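Local coordinates for protein solute carrier family 15 member 1 (Mus musculus, PDB 5A9D) that cotransports small peptides with protons into cells of the small intestine and carries an immunoglobulin-like extracellular domain, the part described here, at residues His71-Trp76 with Tyr81-Asp86; Val5-Leu10 with Asp43-Ile48; Ile99-Thr104 with Ile111-Lys116. One frame throughout, in Å; residues are numbered along the deposited sequence.

Contact 1. Residues His71-Trp76 with Tyr81-Asp86; sequences HTLLVW and YRVVKD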
loop_
_atom_site.group_PDB
_atom_site.type_symbol
_atom_site.label_atom_id
_atom_site.label_comp_id
_atom_site.label_asym_id
_atom_site.label_seq_id
_atom_site.Cartn_x
_atom_site.Cartn_y
_atom_site.Cartn_z
ATOM N N HIS A 71 -5.229 -7.870 5.746
ATOM C CA HIS A 71 -4.843 -8.380 4.453
ATOM C C HIS A 71 -6.011 -9.097 3.825
ATOM O O HIS A 71 -6.810 -9.712 4.529
ATOM C CB HIS A 71 -3.700 -9.405 4.603
ATOM C CG HIS A 71 -2.531 -8.928 5.420
ATOM N ND1 HIS A 71 -2.581 -8.921 6.813
ATOM C CD2 HIS A 71 -1.318 -8.476 5.019
ATOM C CE1 HIS A 71 -1.418 -8.420 7.208
ATOM N NE2 HIS A 71 -0.619 -8.157 6.167
ATOM N N THR A 72 -6.055 -9.107 2.490
ATOM C CA THR A 72 -7.008 -9.933 1.763
ATOM C C THR A 72 -6.166 -10.984 1.070
ATOM O O THR A 72 -5.318 -10.641 0.253
ATOM C CB THR A 72 -7.856 -9.134 0.768
ATOM O OG1 THR A 72 -8.757 -8.362 1.531
ATOM C CG2 THR A 72 -8.690 -10.042 -0.190
ATOM N N LEU A 73 -6.391 -12.253 1.414
ATOM C CA LEU A 73 -5.750 -13.358 0.754
ATOM C C LEU A 73 -6.639 -13.737 -0.442
ATOM O O LEU A 73 -7.725 -14.329 -0.275
ATOM C CB LEU A 73 -5.521 -14.550 1.711
ATOM C CG LEU A 73 -4.885 -15.832 1.089
ATOM C CD1 LEU A 73 -3.446 -15.584 0.565
ATOM C CD2 LEU A 73 -4.887 -16.985 2.090
ATOM N N LEU A 74 -6.207 -13.351 -1.650
ATOM C CA LEU A 74 -6.946 -13.702 -2.859
ATOM C C LEU A 74 -6.528 -15.117 -3.209
ATOM O O LEU A 74 -5.339 -15.399 -3.161
ATOM C CB LEU A 74 -6.602 -12.775 -4.044
ATOM C CG LEU A 74 -7.021 -11.309 -3.980
ATOM C CD1 LEU A 74 -6.500 -10.578 -5.200
ATOM C CD2 LEU A 74 -8.542 -11.167 -3.955
ATOM N N VAL A 75 -7.499 -16.026 -3.470
ATOM C CA VAL A 75 -7.212 -17.418 -3.862
ATOM C C VAL A 75 -7.979 -17.754 -5.160
ATOM O O VAL A 75 -9.102 -17.265 -5.358
ATOM C CB VAL A 75 -7.443 -18.480 -2.735
ATOM C CG1 VAL A 75 -6.532 -18.226 -1.525
ATOM C CG2 VAL A 75 -8.913 -18.543 -2.287
ATOM N N TRP A 76 -7.382 -18.565 -6.037
ATOM C CA TRP A 76 -8.002 -19.004 -7.290
ATOM C C TRP A 76 -7.401 -20.333 -7.744
ATOM O O TRP A 76 -6.350 -20.737 -7.244
ATOM C CB TRP A 76 -7.985 -17.920 -8.402
ATOM C CG TRP A 76 -6.628 -17.511 -8.899
ATOM C CD1 TRP A 76 -6.033 -17.907 -10.060
ATOM C CD2 TRP A 76 -5.750 -16.531 -8.311
ATOM N NE1 TRP A 76 -4.836 -17.254 -10.224
ATOM C CE2 TRP A 76 -4.621 -16.427 -9.149
ATOM C CE3 TRP A 76 -5.797 -15.756 -7.133
ATOM C CZ2 TRP A 76 -3.532 -15.607 -8.843
ATOM C CZ3 TRP A 76 -4.734 -14.925 -6.837
ATOM C CH2 TRP A 76 -3.604 -14.868 -7.676
ATOM N N TYR A 81 -2.559 -17.855 -5.255
ATOM C CA TYR A 81 -2.894 -16.851 -4.258
ATOM C C TYR A 81 -2.142 -15.550 -4.501
ATOM O O TYR A 81 -1.160 -15.522 -5.228
ATOM C CB TYR A 81 -2.627 -17.361 -2.809
ATOM C CG TYR A 81 -1.158 -17.428 -2.437
ATOM C CD1 TYR A 81 -0.387 -18.548 -2.757
ATOM C CD2 TYR A 81 -0.526 -16.352 -1.810
ATOM C CE1 TYR A 81 0.982 -18.590 -2.477
ATOM C CE2 TYR A 81 0.845 -16.376 -1.539
ATOM C CZ TYR A 81 1.584 -17.517 -1.839
ATOM O OH TYR A 81 2.921 -17.584 -1.557
ATOM N N ARG A 82 -2.611 -14.487 -3.852
ATOM C CA ARG A 82 -1.969 -13.190 -3.784
ATOM C C ARG A 82 -2.405 -12.541 -2.471
ATOM O O ARG A 82 -3.603 -12.505 -2.170
ATOM C CB ARG A 82 -2.327 -12.275 -4.962
ATOM C CG ARG A 82 -1.504 -10.961 -4.903
ATOM C CD ARG A 82 -2.033 -9.889 -5.825
ATOM N NE ARG A 82 -2.263 -10.417 -7.172
ATOM C CZ ARG A 82 -1.360 -10.426 -8.144
ATOM N NH1 ARG A 82 -0.151 -9.910 -7.943
ATOM N NH2 ARG A 82 -1.652 -10.963 -9.324
ATOM N N VAL A 83 -1.432 -12.037 -1.701
ATOM C CA VAL A 83 -1.707 -11.331 -0.454
ATOM C C VAL A 83 -1.822 -9.865 -0.829
ATOM O O VAL A 83 -0.909 -9.315 -1.407
ATOM C CB VAL A 83 -0.653 -11.569 0.656
ATOM C CG1 VAL A 83 -0.968 -10.744 1.913
ATOM C CG2 VAL A 83 -0.534 -13.055 0.994
ATOM N N VAL A 84 -2.969 -9.251 -0.521
ATOM C CA VAL A 84 -3.274 -7.843 -0.781
ATOM C C VAL A 84 -3.286 -7.129 0.581
ATOM O O VAL A 84 -3.906 -7.593 1.531
ATOM C CB VAL A 84 -4.644 -7.724 -1.536
ATOM C CG1 VAL A 84 -5.127 -6.266 -1.623
ATOM C CG2 VAL A 84 -4.540 -8.336 -2.932
ATOM N N LYS A 85 -2.592 -6.015 0.666
ATOM C CA LYS A 85 -2.519 -5.177 1.869
ATOM C C LYS A 85 -3.796 -4.355 2.021
ATOM O O LYS A 85 -4.206 -3.676 1.076
ATOM C CB LYS A 85 -1.293 -4.269 1.762
ATOM C CG LYS A 85 -0.030 -4.958 2.259
ATOM C CD LYS A 85 1.207 -4.116 1.963
ATOM C CE LYS A 85 2.428 -4.658 2.665
ATOM N NZ LYS A 85 3.664 -3.994 2.180
ATOM N N ASP A 86 -4.452 -4.441 3.181
ATOM C CA ASP A 86 -5.724 -3.750 3.424
ATOM C C ASP A 86 -5.643 -2.635 4.483
ATOM O O ASP A 86 -6.688 -2.165 4.977
ATOM C CB ASP A 86 -6.823 -4.749 3.834
ATOM C CG ASP A 86 -7.415 -5.666 2.786
ATOM O OD1 ASP A 86 -6.932 -5.651 1.624
ATOM O OD2 ASP A 86 -8.340 -6.420 3.132
#
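A two-stranded antiparallel beta hairpin sets H71-W76 beside Y81-D86, T72 facing V84 and L74 facing R82 as hydrogen-bonded pairs. T72 N donates a hydrogen bond to V84 O at 2.8 Å, and R82 N bonds L74 O at 3.0 Å. L73, V75 and V83 give one face branched hydrocarbon suited to a core; L73 and V75 pack on I50 and V19 of the facing sheet. On this face L73 CD1 touches Y81 CD2, on the ring, at 3.8 Å. The same methyl meets V83 CG2. On the other face L74 CD1 meets V84 CG2 at 3.7 Å. At the turn end W76 CG stands between its backbone N and carbonyl carbon (chi1 64°), which swings the indole back to the partner strand: Y81 N lies over one face, toward the rim, and R82 CB at the edge. At the far end T72 OG1 donates to the syn lone pair of D86 OD2 (2.6 Å), while R100 of the second subunit bonds T72 OG1 and forms a salt bridge with D86 OD1. With an alanine in place of D86, that arginine would probably be left without its charged mate and the T72 hydroxyl freer to turn. Here the face of L74 and V84 meets the second subunit, whose H124 stacks on W76. An antiparallel hairpin ending a sheet, one face turned to the opposing sheet, is typical of an immunoglobulin-like sandwich.

Contact 2. Residues Val5-Leu10 with Asp43-Ile48; sequences VQIKVL and DKLTSI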
loop_
_atom_site.group_PDB
_atom_site.type_symbol
_atom_site.label_atom_id
_atom_site.label_comp_id
_atom_site.label_asym_id
_atom_site.label_seq_id
_atom_site.Cartn_x
_atom_site.Cartn_y
_atom_site.Cartn_z
ATOM N N VAL A 5 -2.281 -10.117 13.189
ATOM C CA VAL A 5 -2.401 -10.087 11.738
ATOM C C VAL A 5 -3.870 -10.413 11.419
ATOM O O VAL A 5 -4.419 -11.368 11.973
ATOM C CB VAL A 5 -1.400 -11.110 11.121
ATOM C CG1 VAL A 5 -1.732 -11.430 9.663
ATOM C CG2 VAL A 5 0.035 -10.581 11.231
ATOM N N GLN A 6 -4.530 -9.562 10.619
ATOM C CA GLN A 6 -5.919 -9.814 10.232
ATOM C C GLN A 6 -5.928 -10.252 8.776
ATOM O O GLN A 6 -5.267 -9.637 7.929
ATOM C CB GLN A 6 -6.813 -8.600 10.465
ATOM C CG GLN A 6 -7.231 -8.392 11.936
ATOM C CD GLN A 6 -8.074 -7.143 12.143
ATOM O OE1 GLN A 6 -8.757 -6.676 11.243
ATOM N NE2 GLN A 6 -8.039 -6.539 13.327
ATOM N N ILE A 7 -6.608 -11.375 8.498
ATOM C CA ILE A 7 -6.689 -11.953 7.157
ATOM C C ILE A 7 -8.136 -12.304 6.797
ATOM O O ILE A 7 -8.804 -13.038 7.513
ATOM C CB ILE A 7 -5.777 -13.216 7.006
ATOM C CG1 ILE A 7 -4.333 -12.942 7.487
ATOM C CG2 ILE A 7 -5.803 -13.757 5.546
ATOM C CD1 ILE A 7 -3.430 -14.192 7.732
ATOM N N LYS A 8 -8.554 -11.851 5.624
ATOM C CA LYS A 8 -9.849 -12.155 5.009
ATOM C C LYS A 8 -9.491 -12.968 3.774
ATOM O O LYS A 8 -8.488 -12.685 3.133
ATOM C CB LYS A 8 -10.553 -10.844 4.605
ATOM C CG LYS A 8 -11.808 -10.977 3.763
ATOM C CD LYS A 8 -11.824 -9.797 2.834
ATOM C CE LYS A 8 -13.033 -8.940 2.988
ATOM N NZ LYS A 8 -12.799 -7.622 2.368
ATOM N N VAL A 9 -10.266 -13.990 3.456
ATOM C CA VAL A 9 -9.988 -14.797 2.256
ATOM C C VAL A 9 -11.064 -14.494 1.222
ATOM O O VAL A 9 -12.233 -14.460 1.567
ATOM C CB VAL A 9 -9.907 -16.314 2.551
ATOM C CG1 VAL A 9 -9.501 -17.113 1.286
ATOM C CG2 VAL A 9 -8.950 -16.596 3.708
ATOM N N LEU A 10 -10.663 -14.257 -0.036
ATOM C CA LEU A 10 -11.598 -14.035 -1.121
ATOM C C LEU A 10 -11.226 -15.003 -2.241
ATOM O O LEU A 10 -10.130 -14.950 -2.807
ATOM C CB LEU A 10 -11.599 -12.536 -1.567
ATOM C CG LEU A 10 -12.262 -12.150 -2.913
ATOM C CD1 LEU A 10 -13.761 -12.457 -2.934
ATOM C CD2 LEU A 10 -12.073 -10.663 -3.219
ATOM N N ASP A 43 3.561 -14.859 15.470
ATOM C CA ASP A 43 4.436 -15.970 15.868
ATOM C C ASP A 43 3.744 -17.327 15.729
ATOM O O ASP A 43 4.433 -18.339 15.588
ATOM C CB ASP A 43 4.945 -15.782 17.318
ATOM C CG ASP A 43 3.934 -16.151 18.397
ATOM O OD1 ASP A 43 2.961 -15.387 18.583
ATOM O OD2 ASP A 43 4.106 -17.224 19.036
ATOM N N LYS A 44 2.394 -17.344 15.803
ATOM C CA LYS A 44 1.554 -18.549 15.707
ATOM C C LYS A 44 1.121 -18.822 14.276
ATOM O O LYS A 44 0.542 -19.861 14.016
ATOM C CB LYS A 44 0.343 -18.465 16.657
ATOM C CG LYS A 44 0.726 -18.555 18.134
ATOM C CD LYS A 44 -0.473 -18.330 19.041
ATOM C CE LYS A 44 -0.086 -18.417 20.496
ATOM N NZ LYS A 44 -1.236 -18.133 21.395
ATOM N N LEU A 45 1.432 -17.909 13.341
ATOM C CA LEU A 45 1.107 -18.035 11.917
ATOM C C LEU A 45 2.315 -18.688 11.270
ATOM O O LEU A 45 3.018 -18.072 10.471
ATOM C CB LEU A 45 0.804 -16.628 11.334
ATOM C CG LEU A 45 -0.140 -16.500 10.142
ATOM C CD1 LEU A 45 -1.496 -17.214 10.374
ATOM C CD2 LEU A 45 -0.380 -15.045 9.817
ATOM N N THR A 46 2.569 -19.947 11.678
ATOM C CA THR A 46 3.697 -20.820 11.308
ATOM C C THR A 46 3.749 -21.092 9.806
ATOM O O THR A 46 4.819 -20.971 9.200
ATOM C CB THR A 46 3.650 -22.107 12.162
ATOM O OG1 THR A 46 3.645 -21.732 13.538
ATOM C CG2 THR A 46 4.827 -23.044 11.900
ATOM N N SER A 47 2.602 -21.489 9.223
ATOM C CA SER A 47 2.437 -21.756 7.796
ATOM C C SER A 47 0.965 -21.656 7.414
ATOM O O SER A 47 0.090 -21.775 8.277
ATOM C CB SER A 47 3.017 -23.116 7.406
ATOM O OG SER A 47 2.167 -24.187 7.775
ATOM N N ILE A 48 0.698 -21.402 6.133
ATOM C CA ILE A 48 -0.645 -21.322 5.581
ATOM C C ILE A 48 -0.627 -22.134 4.306
ATOM O O ILE A 48 0.188 -21.861 3.425
ATOM C CB ILE A 48 -1.126 -19.852 5.359
ATOM C CG1 ILE A 48 -1.152 -19.056 6.686
ATOM C CG2 ILE A 48 -2.523 -19.835 4.702
ATOM C CD1 ILE A 48 -1.300 -17.525 6.517
#
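V5, I7, L45 and I48 meet with no flat group among them, so no ring face or edge is used across this contact; the aromatic surface lies just outside it, where F65 touches both I7 and I48, and H71 touches V5. What meets is methyl against methyl. I7 extends from strand 4-11 with CG1 anti to the carbonyl carbon and the chain straight beyond (chi2 165°), and its terminal CD1 reaches L45 CD2 tip to tip at 3.8 Å. The same methyl also meets I48 CD1, again end to end, at 4.1 Å. V5, two residues earlier and on the same side of the strand, brings CG1 to L45 CD2 at 3.9 Å, the two side chains crossing at about a right angle. One leucine methyl thus rests on both a valine and an isoleucine. The backbones stay well apart, the nearest CA atoms being those of V5 and L45 at 8.7 Å, a span that branched side chains from both sides can bridge. L45 sits at the centre of an inverse gamma turn, a tight bend that brings its side chain inward while its neighbours K44 and T46, polar residues, are exposed. The segment 43-48 belongs to the loop leading from strand 32-41 of one sheet to strand 49-52 of the other, and so crosses between the layers with L45 and I48 turned to strand 4-11. With four buried hydrocarbon side chains and no hydrogen bond across, cohesion here rests on dispersion and the exclusion of water, and is little bound to exact direction.

Contact 3. Residues Ile99-Thr104 with Ile111-Lys116; sequences IRFVNT and IKMSGK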
loop_
_atom_site.group_PDB
_atom_site.type_symbol
_atom_site.label_atom_id
_atom_site.label_comp_id
_atom_site.label_asym_id
_atom_site.label_seq_id
_atom_site.Cartn_x
_atom_site.Cartn_y
_atom_site.Cartn_z
ATOM N N ILE A 99 3.900 7.511 12.186
ATOM C CA ILE A 99 5.349 7.428 12.049
ATOM C C ILE A 99 5.700 6.282 11.104
ATOM O O ILE A 99 5.198 5.174 11.261
ATOM C CB ILE A 99 6.078 7.288 13.424
ATOM C CG1 ILE A 99 5.834 8.514 14.334
ATOM C CG2 ILE A 99 7.599 7.019 13.259
ATOM C CD1 ILE A 99 6.250 8.291 15.831
ATOM N N ARG A 100 6.573 6.554 10.139
ATOM C CA ARG A 100 7.089 5.505 9.260
ATOM C C ARG A 100 8.621 5.608 9.291
ATOM O O ARG A 100 9.168 6.646 9.661
ATOM C CB ARG A 100 6.530 5.608 7.826
ATOM C CG ARG A 100 7.051 6.817 7.082
ATOM C CD ARG A 100 6.711 6.730 5.624
ATOM N NE ARG A 100 7.079 7.979 4.977
ATOM C CZ ARG A 100 6.678 8.339 3.771
ATOM N NH1 ARG A 100 5.912 7.529 3.049
ATOM N NH2 ARG A 100 7.018 9.523 3.281
ATOM N N PHE A 101 9.287 4.513 8.985
ATOM C CA PHE A 101 10.739 4.474 8.993
ATOM C C PHE A 101 11.262 4.202 7.594
ATOM O O PHE A 101 10.666 3.438 6.847
ATOM C CB PHE A 101 11.247 3.389 9.960
ATOM C CG PHE A 101 11.078 3.801 11.402
ATOM C CD1 PHE A 101 9.876 3.569 12.073
ATOM C CD2 PHE A 101 12.094 4.489 12.070
ATOM C CE1 PHE A 101 9.703 4.006 13.393
ATOM C CE2 PHE A 101 11.939 4.889 13.398
ATOM C CZ PHE A 101 10.740 4.673 14.045
ATOM N N VAL A 102 12.385 4.842 7.251
ATOM C CA VAL A 102 13.039 4.650 5.978
ATOM C C VAL A 102 14.397 4.052 6.322
ATOM O O VAL A 102 15.145 4.632 7.111
ATOM C CB VAL A 102 13.151 5.952 5.124
ATOM C CG1 VAL A 102 14.141 5.786 3.957
ATOM C CG2 VAL A 102 11.785 6.384 4.603
ATOM N N ASN A 103 14.725 2.924 5.689
ATOM C CA ASN A 103 16.001 2.265 5.906
ATOM C C ASN A 103 16.966 2.628 4.795
ATOM O O ASN A 103 16.660 2.372 3.639
ATOM C CB ASN A 103 15.791 0.743 6.002
ATOM C CG ASN A 103 17.063 -0.039 6.168
ATOM O OD1 ASN A 103 18.067 0.470 6.648
ATOM N ND2 ASN A 103 17.024 -1.312 5.853
ATOM N N THR A 104 18.128 3.229 5.119
ATOM C CA THR A 104 19.129 3.521 4.073
ATOM C C THR A 104 20.297 2.530 4.140
ATOM O O THR A 104 21.223 2.638 3.358
ATOM C CB THR A 104 19.622 4.977 4.118
ATOM O OG1 THR A 104 20.472 5.146 5.248
ATOM C CG2 THR A 104 18.487 5.993 4.131
ATOM N N ILE A 111 12.237 -2.244 13.714
ATOM C CA ILE A 111 11.996 -1.167 14.656
ATOM C C ILE A 111 10.894 -1.592 15.556
ATOM O O ILE A 111 9.872 -2.072 15.070
ATOM C CB ILE A 111 11.654 0.202 13.977
ATOM C CG1 ILE A 111 12.707 0.573 12.940
ATOM C CG2 ILE A 111 11.484 1.308 15.042
ATOM C CD1 ILE A 111 12.298 0.227 11.485
ATOM N N LYS A 112 11.083 -1.385 16.880
ATOM C CA LYS A 112 10.061 -1.699 17.872
ATOM C C LYS A 112 9.809 -0.390 18.614
ATOM O O LYS A 112 10.762 0.235 19.098
ATOM C CB LYS A 112 10.499 -2.818 18.850
ATOM C CG LYS A 112 10.762 -4.163 18.170
ATOM C CD LYS A 112 10.435 -5.317 19.085
ATOM C CE LYS A 112 10.841 -6.653 18.512
ATOM N NZ LYS A 112 10.719 -7.745 19.523
ATOM N N MET A 113 8.554 0.066 18.626
ATOM C CA MET A 113 8.190 1.325 19.290
ATOM C C MET A 113 6.843 1.173 19.949
ATOM O O MET A 113 5.869 0.865 19.265
ATOM C CB MET A 113 8.162 2.494 18.293
ATOM C CG MET A 113 7.737 3.836 18.939
ATOM S SD MET A 113 7.522 5.197 17.754
ATOM C CE MET A 113 9.050 5.919 17.813
ATOM N N SER A 114 6.781 1.448 21.271
ATOM C CA SER A 114 5.570 1.422 22.106
ATOM C C SER A 114 4.648 0.255 21.769
ATOM O O SER A 114 3.477 0.478 21.479
ATOM C CB SER A 114 4.802 2.748 22.001
ATOM O OG SER A 114 5.636 3.893 22.042
ATOM N N GLY A 115 5.191 -0.964 21.762
ATOM C CA GLY A 115 4.426 -2.184 21.469
ATOM C C GLY A 115 4.127 -2.455 20.000
ATOM O O GLY A 115 3.552 -3.492 19.669
ATOM N N LYS A 116 4.501 -1.531 19.101
ATOM C CA LYS A 116 4.323 -1.708 17.647
ATOM C C LYS A 116 5.644 -2.118 16.994
ATOM O O LYS A 116 6.702 -1.849 17.554
ATOM C CB LYS A 116 3.692 -0.468 16.990
ATOM C CG LYS A 116 2.249 -0.270 17.515
ATOM C CD LYS A 116 1.529 0.841 16.809
ATOM C CE LYS A 116 0.101 0.959 17.312
ATOM N NZ LYS A 116 0.040 1.712 18.587
#
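Across the core of a beta sandwich, F101 of strand 97-103 faces I111 of strand 109-113, which belongs to the opposing sheet; the two short segments pass 9.8 Å apart at 159°, antiparallel in sense. The ring of F101 is the broad flat surface, and I111 is the knob laid on it. Its CG2 stands over one face, 3.8 Å from the ring centroid and 21° off the normal, a CH-pi contact, while CD1 bends round to the root of the ring at F101 CB (3.7 Å). The flat ring thus offers a surface on which the beta-branched I111 can lay CG2, CG1 and CD1. Other aromatics, Y118, Y139 and Y167, also meet this phenylalanine. M113 continues the row: its unbranched chain can reach across the layers, and a bend at chi3 (-94°) carries M113 CE to the ring's edge, 4.3 Å from F101 CZ. Just beyond, the type I' turn M113-K116 reverses the chain toward strand 116-121, with G115 at a positive phi that suits a residue without a side chain. Extended through its first two torsions, M113 sets its sulfur beside I99, whose CD1 comes across at about a right angle, 3.9 Å from M113 SD.

Along the chain the three contacts come in series: each has both its segments before the next opens, if contact 2 is taken first, then contact 1, then contact 3. Contacts 1 and 2 belong to the same sandwich, their centres 11 Å apart, and touch because strands 4-11 and 69-76 are neighbours in one sheet: L73 N lies 2.7 Å from K8 O, a probable hydrogen bond. Contact 3 lies across the chain's centre, about 24 Å from contact 1 and 22 Å from contact 2 between centres, in a second sandwich with the same strand order. All three reach the second subunit, so both sandwiches contribute to the assembly's interface.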